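PDB 4IC4: oxysterol-binding protein homolog 3, which carries sterols and other lipids between membranes through the cytosol, holding each in the hydrophobic pocket of its OSBP-related domain in directional transport coupled to phosphoinositides. Local coordinates for residues A[106-109]-A[113-116]; A[204-207]-A[213-216]; A[215-220]-A[267-272]. One frame throughout, in Å; residues are numbered along the deposited sequence.

Contact 1: residues A[106-109]-A[113-116]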
# COMPACT_ATOMS: atom_id res chain seq x y z
N LEU A 106 -8.87 0.23 -1.53
CA LEU A 106 -9.24 0.74 -2.85
C LEU A 106 -9.69 2.19 -2.80
O LEU A 106 -9.54 2.93 -3.78
CB LEU A 106 -10.37 -0.11 -3.45
CG LEU A 106 -10.02 -1.53 -3.85
CD1 LEU A 106 -11.31 -2.29 -4.15
CD2 LEU A 106 -9.10 -1.51 -5.07
N SER A 107 -10.23 2.60 -1.65
CA SER A 107 -10.74 3.95 -1.48
C SER A 107 -9.76 5.09 -1.72
O SER A 107 -10.17 6.23 -1.91
CB SER A 107 -11.36 4.11 -0.08
OG SER A 107 -10.37 3.98 0.94
N ILE A 108 -8.46 4.81 -1.69
CA ILE A 108 -7.49 5.88 -1.91
C ILE A 108 -7.55 6.40 -3.35
O ILE A 108 -7.00 7.45 -3.66
CB ILE A 108 -6.03 5.46 -1.59
CG1 ILE A 108 -5.57 4.34 -2.53
CG2 ILE A 108 -5.93 5.05 -0.13
CD1 ILE A 108 -4.09 4.01 -2.39
N TYR A 109 -8.24 5.66 -4.22
CA TYR A 109 -8.36 6.05 -5.61
C TYR A 109 -9.71 6.69 -5.92
O TYR A 109 -10.06 6.86 -7.09
CB TYR A 109 -8.14 4.84 -6.51
CG TYR A 109 -6.78 4.21 -6.34
CD1 TYR A 109 -5.63 4.93 -6.67
CD2 TYR A 109 -6.63 2.93 -5.82
CE1 TYR A 109 -4.36 4.38 -6.48
CE2 TYR A 109 -5.37 2.37 -5.62
CZ TYR A 109 -4.24 3.11 -5.95
OH TYR A 109 -2.97 2.60 -5.75
N THR A 113 -7.73 11.99 -9.29
CA THR A 113 -6.44 12.66 -9.37
C THR A 113 -5.31 11.71 -8.93
O THR A 113 -4.21 11.75 -9.48
CB THR A 113 -6.41 13.92 -8.48
OG1 THR A 113 -7.51 14.77 -8.82
CG2 THR A 113 -5.11 14.69 -8.67
N ARG A 114 -5.60 10.85 -7.96
CA ARG A 114 -4.60 9.92 -7.44
C ARG A 114 -4.08 8.95 -8.50
O ARG A 114 -2.96 8.44 -8.38
CB ARG A 114 -5.20 9.12 -6.26
CG ARG A 114 -4.19 8.29 -5.47
CD ARG A 114 -3.26 9.18 -4.65
NE ARG A 114 -2.09 8.45 -4.15
CZ ARG A 114 -2.03 7.78 -3.00
NH1 ARG A 114 -3.08 7.72 -2.19
NH2 ARG A 114 -0.91 7.15 -2.67
N THR A 115 -4.86 8.70 -9.54
CA THR A 115 -4.44 7.77 -10.58
C THR A 115 -3.52 8.37 -11.65
O THR A 115 -3.05 7.66 -12.53
CB THR A 115 -5.66 7.14 -11.30
OG1 THR A 115 -6.33 8.14 -12.07
CG2 THR A 115 -6.64 6.55 -10.28
N LEU A 116 -3.26 9.67 -11.55
CA LEU A 116 -2.41 10.37 -12.52
C LEU A 116 -0.91 10.11 -12.38
O LEU A 116 -0.18 10.12 -13.37
CB LEU A 116 -2.67 11.88 -12.45
CG LEU A 116 -4.08 12.34 -12.85
CD1 LEU A 116 -4.27 13.79 -12.45
CD2 LEU A 116 -4.27 12.17 -14.34
O HOH W 1 -5.59 9.04 -1.98
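Arg-114 reaches back over the turn to Ile-108 and Tyr-109, and its CG packs on the tyrosine ring. This CG lies 3.8 Å from CD1 of Tyr-109, approaching obliquely. With CG anti to the backbone N (chi1 -170°) and a bend at chi2, CG passes the ring while the guanidinium swings on to Ile-108, whose CB is 3.8 Å from NH1. Beyond the arginine, the Thr-115 methyl CG2 meets the same Tyr-109 CD1 at 4.1 Å. Ile-108 also packs on its own neighbour, with CG1 3.6 Å above the centre of the tyrosine ring.

Both segments include short 3-10 turns that begin earlier in the chain, in the connection between helix 94-104 and strand 118-120 of the OSBP-related domain, and helix 71-76 adds Leu-74 to the apolar cluster.

The polar link between the segments runs through water. A water molecule in the plane of the guanidinium accepts from Arg-114 NH1 at 2.8 Å and can donate to Ile-108 O, 2.7 Å away. Arginine suits this buried place because its long chain packs against apolar groups while its charge is met by salt bridges from NE to Glu-67 and from NH2 to Glu-77.

Contact 2: residues A[204-207]-A[213-216]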
# COMPACT_ATOMS: atom_id res chain seq x y z
N ILE A 204 -7.88 -1.88 -12.66
CA ILE A 204 -7.57 -1.48 -14.03
C ILE A 204 -7.49 0.04 -14.16
O ILE A 204 -8.34 0.76 -13.63
CB ILE A 204 -8.65 -1.99 -15.02
CG1 ILE A 204 -8.81 -3.51 -14.89
CG2 ILE A 204 -8.27 -1.61 -16.44
CD1 ILE A 204 -7.58 -4.31 -15.30
N LEU A 205 -6.47 0.51 -14.86
CA LEU A 205 -6.28 1.94 -15.08
C LEU A 205 -6.84 2.24 -16.47
O LEU A 205 -6.33 1.73 -17.47
CB LEU A 205 -4.79 2.30 -15.02
CG LEU A 205 -4.39 3.76 -15.27
CD1 LEU A 205 -5.09 4.67 -14.28
CD2 LEU A 205 -2.88 3.89 -15.14
N LYS A 206 -7.88 3.07 -16.53
CA LYS A 206 -8.53 3.42 -17.80
C LYS A 206 -8.31 4.85 -18.28
O LYS A 206 -7.80 5.70 -17.55
CB LYS A 206 -10.03 3.15 -17.71
CG LYS A 206 -10.39 1.68 -17.55
CD LYS A 206 -11.90 1.50 -17.55
CE LYS A 206 -12.29 0.03 -17.53
NZ LYS A 206 -13.76 -0.14 -17.59
N ASN A 207 -8.72 5.10 -19.52
CA ASN A 207 -8.59 6.41 -20.16
C ASN A 207 -7.14 6.87 -20.28
O ASN A 207 -6.80 8.00 -19.94
CB ASN A 207 -9.39 7.48 -19.40
CG ASN A 207 -10.89 7.35 -19.63
OD1 ASN A 207 -11.67 8.19 -19.18
ND2 ASN A 207 -11.30 6.29 -20.31
N ARG A 213 -8.08 10.05 -16.66
CA ARG A 213 -7.67 8.71 -16.26
C ARG A 213 -8.30 8.36 -14.92
O ARG A 213 -8.57 9.24 -14.10
CB ARG A 213 -6.15 8.64 -16.13
CG ARG A 213 -5.40 8.84 -17.44
CD ARG A 213 -3.93 9.15 -17.21
NE ARG A 213 -3.30 8.18 -16.32
CZ ARG A 213 -2.02 8.24 -15.94
NH1 ARG A 213 -1.24 9.21 -16.39
NH2 ARG A 213 -1.53 7.32 -15.12
N TYR A 214 -8.55 7.07 -14.70
CA TYR A 214 -9.13 6.61 -13.44
C TYR A 214 -8.90 5.11 -13.26
O TYR A 214 -8.54 4.41 -14.20
CB TYR A 214 -10.63 6.93 -13.38
CG TYR A 214 -11.50 6.14 -14.33
CD1 TYR A 214 -11.95 4.86 -14.00
CD2 TYR A 214 -11.88 6.67 -15.56
CE1 TYR A 214 -12.77 4.14 -14.88
CE2 TYR A 214 -12.69 5.96 -16.44
CZ TYR A 214 -13.13 4.69 -16.10
OH TYR A 214 -13.92 3.99 -16.97
N MET A 215 -9.10 4.64 -12.04
CA MET A 215 -8.93 3.23 -11.73
C MET A 215 -10.19 2.63 -11.13
O MET A 215 -10.97 3.33 -10.49
CB MET A 215 -7.78 3.04 -10.74
CG MET A 215 -6.41 3.22 -11.35
SD MET A 215 -5.10 3.18 -10.11
CE MET A 215 -5.28 1.50 -9.48
N GLU A 216 -10.37 1.34 -11.34
CA GLU A 216 -11.53 0.64 -10.80
C GLU A 216 -11.18 -0.83 -10.61
O GLU A 216 -10.42 -1.41 -11.39
CB GLU A 216 -12.74 0.79 -11.73
CG GLU A 216 -12.65 -0.02 -13.02
CD GLU A 216 -13.84 0.21 -13.94
OE1 GLU A 216 -14.04 -0.62 -14.86
OE2 GLU A 216 -14.57 1.21 -13.76
O HOH W 2 -15.36 1.93 -16.30
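Lys-206 and Tyr-214 form a hydrogen-bonded antiparallel pair, in which Lys-206 N donates to Tyr-214 O at 2.8 Å. Ile-204 and Glu-216 make the next such pair; between them Leu-205 and Met-215 form a non-hydrogen-bonded pair, CA atoms 4.5 Å apart. The face bearing these two residues is buried and tightly packed, as suits flexible apolar chains: Leu-205 CD1 touches Met-215 CG at 3.5 Å, and Leu-179 of strand 177-189 lies against both. Leu-205 CD2 also meets Arg-213 NH2, while Arg-213 NE is buried with no partner.

The segments are the arms of a beta hairpin in the curled antiparallel barrel of the OSBP-related domain. The other face is partly exposed, polar and hydrated, yet well packed over the tyrosine. Lys-206 lays CB over one face of the Tyr-214 ring in a CH-pi contact, 4.1 Å from the centroid; the tyrosine CG lies between its backbone N and carbonyl carbon (chi1 69°), which tips the ring toward the lysine. Lysine suits the place by offering methylenes to the ring and a charge to the glutamate: extended, it brings NZ to Glu-216 OE1 from above the carboxylate plane, in a 2.8 Å salt bridge. A water bonds to Lys-206 NZ, Tyr-214 OH and Glu-216 OE2, and OE2 also accepts from Ser-245 N. Were Lys-206 cut back to an alanine, the Glu-216 carboxylate would probably lose its cationic mate and the water one of its partners.

Contact 3: residues A[215-220]-A[267-272]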
# COMPACT_ATOMS: atom_id res chain seq x y z
N MET A 215 -9.10 4.64 -12.04
CA MET A 215 -8.93 3.23 -11.73
C MET A 215 -10.19 2.63 -11.13
O MET A 215 -10.97 3.33 -10.49
CB MET A 215 -7.78 3.04 -10.74
CG MET A 215 -6.41 3.22 -11.35
SD MET A 215 -5.10 3.18 -10.11
CE MET A 215 -5.28 1.50 -9.48
N GLU A 216 -10.37 1.34 -11.34
CA GLU A 216 -11.53 0.64 -10.80
C GLU A 216 -11.18 -0.83 -10.61
O GLU A 216 -10.42 -1.41 -11.39
CB GLU A 216 -12.74 0.79 -11.73
CG GLU A 216 -12.65 -0.02 -13.02
CD GLU A 216 -13.84 0.21 -13.94
OE1 GLU A 216 -14.04 -0.62 -14.86
OE2 GLU A 216 -14.57 1.21 -13.76
N PRO A 217 -11.73 -1.46 -9.56
CA PRO A 217 -11.46 -2.88 -9.32
C PRO A 217 -12.28 -3.70 -10.30
O PRO A 217 -13.32 -3.23 -10.79
CB PRO A 217 -11.91 -3.07 -7.88
CG PRO A 217 -13.06 -2.12 -7.77
CD PRO A 217 -12.54 -0.89 -8.48
N VAL A 218 -11.83 -4.91 -10.59
CA VAL A 218 -12.54 -5.78 -11.52
C VAL A 218 -12.60 -7.21 -11.00
O VAL A 218 -11.89 -7.58 -10.06
CB VAL A 218 -11.88 -5.79 -12.92
CG1 VAL A 218 -11.97 -4.41 -13.54
CG2 VAL A 218 -10.43 -6.24 -12.81
N ASN A 219 -13.45 -8.01 -11.63
CA ASN A 219 -13.60 -9.41 -11.26
C ASN A 219 -14.03 -9.60 -9.81
O ASN A 219 -14.91 -8.90 -9.32
CB ASN A 219 -12.30 -10.16 -11.54
CG ASN A 219 -11.97 -10.23 -13.03
OD1 ASN A 219 -10.85 -10.57 -13.41
ND2 ASN A 219 -12.96 -9.92 -13.86
N GLU A 220 -13.39 -10.54 -9.12
CA GLU A 220 -13.73 -10.84 -7.74
C GLU A 220 -12.52 -11.38 -6.99
O GLU A 220 -11.46 -11.60 -7.57
CB GLU A 220 -14.84 -11.89 -7.71
CG GLU A 220 -14.38 -13.24 -8.25
CD GLU A 220 -15.41 -13.93 -9.12
OE1 GLU A 220 -16.53 -14.20 -8.63
OE2 GLU A 220 -15.11 -14.19 -10.31
N GLY A 267 -21.97 -2.12 -0.93
CA GLY A 267 -21.54 -0.74 -0.83
C GLY A 267 -20.72 -0.31 -2.02
O GLY A 267 -20.72 -0.97 -3.07
N LYS A 268 -20.03 0.81 -1.86
CA LYS A 268 -19.17 1.35 -2.91
C LYS A 268 -17.80 1.55 -2.27
O LYS A 268 -17.70 2.09 -1.17
CB LYS A 268 -19.71 2.70 -3.41
CG LYS A 268 -21.04 2.60 -4.14
CD LYS A 268 -21.48 3.96 -4.66
CE LYS A 268 -22.74 3.84 -5.51
NZ LYS A 268 -23.18 5.18 -6.01
N TRP A 269 -16.74 1.10 -2.95
CA TRP A 269 -15.40 1.25 -2.40
C TRP A 269 -14.95 2.69 -2.32
O TRP A 269 -13.91 3.00 -1.74
CB TRP A 269 -14.39 0.42 -3.19
CG TRP A 269 -14.38 0.68 -4.67
CD1 TRP A 269 -15.08 0.00 -5.62
CD2 TRP A 269 -13.64 1.69 -5.35
NE1 TRP A 269 -14.82 0.53 -6.86
CE2 TRP A 269 -13.93 1.57 -6.73
CE3 TRP A 269 -12.75 2.69 -4.94
CZ2 TRP A 269 -13.37 2.40 -7.70
CZ3 TRP A 269 -12.19 3.52 -5.90
CH2 TRP A 269 -12.50 3.38 -7.26
N THR A 270 -15.74 3.59 -2.90
CA THR A 270 -15.44 5.01 -2.88
C THR A 270 -16.15 5.71 -1.72
O THR A 270 -15.95 6.91 -1.51
CB THR A 270 -15.92 5.69 -4.17
OG1 THR A 270 -17.32 5.44 -4.34
CG2 THR A 270 -15.17 5.14 -5.38
N GLN A 271 -16.97 4.98 -0.97
CA GLN A 271 -17.72 5.62 0.11
C GLN A 271 -17.97 4.81 1.38
O GLN A 271 -17.54 5.21 2.46
CB GLN A 271 -19.06 6.10 -0.44
CG GLN A 271 -19.68 7.31 0.26
CD GLN A 271 -19.89 7.11 1.76
OE1 GLN A 271 -18.96 7.28 2.56
NE2 GLN A 271 -21.11 6.76 2.14
N SER A 272 -18.66 3.68 1.27
CA SER A 272 -18.97 2.89 2.45
C SER A 272 -19.42 1.47 2.16
O SER A 272 -19.64 1.10 1.02
CB SER A 272 -20.07 3.59 3.25
OG SER A 272 -21.26 3.65 2.48
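Pro-217 and Trp-269 mark where the two backbones draw nearest, with CA atoms still 9.0 Å apart, so no main-chain bond joins the segments and side chains must bridge the gap. The chain runs as strand from Met-215. Strand 263-268 turns back into strand 272-275 through a classic beta bulge, Gln-271 and Ser-272 both facing Lys-268; Lys-268 N donates to Ser-272 O at 2.9 Å. Trp-269 stands at the bend, where the chain leaves its strand.

From there the indole and the proline ring approach from opposite directions. Pro-217 CD meets Trp-269 obliquely, at 3.3 Å from CE2 and 3.1 Å from NE1, while Pro-217 CG lies 3.6 Å from Trp-269 CD1. The tryptophan CG sits between its backbone N and carbonyl carbon (chi1 53°), a rotation that sends the indole across to the proline. Further along, CH2 comes within 3.6 Å of Met-215 O. A large, flat indole suits this span, since it can touch both Pro-217 and the backbone of Met-215, and the rigid proline offers a compact apolar surface to meet it. Thr-270 CG2 packs 3.4 Å above the indole plane, offset toward the rim.

The indole N-H donates to Ser-245 O, and Ser-245 N in turn bonds Glu-216 OE2. The loop before strand 247-253 thus ties together strand 214-225 and the end of strand 263-268, while Met-215 packs on Tyr-109 and Thr-115 in the connection after helix 94-104.

Met-215 and Glu-216 belong to both contact 2 and contact 3, whose centres lie about 12 Å apart. Contact 1 packs against strand 214-225, which those two contacts share: its centre is about 9 Å from that of contact 2, and Thr-115 CG2 touches Met-215 CG at 3.5 Å. It also reaches contact 3 directly, with Leu-106 O 3.4 Å from Trp-269 CE3. The phosphoinositide site lies close by. The side chain of Lys-118, which binds phosphatidylinositol 4-phosphate, is about 7 Å from that of Arg-213, 8 Å from that of Tyr-109 and 9 Å from that of Met-215, so each contact has a side chain within about 9 Å of this lysine.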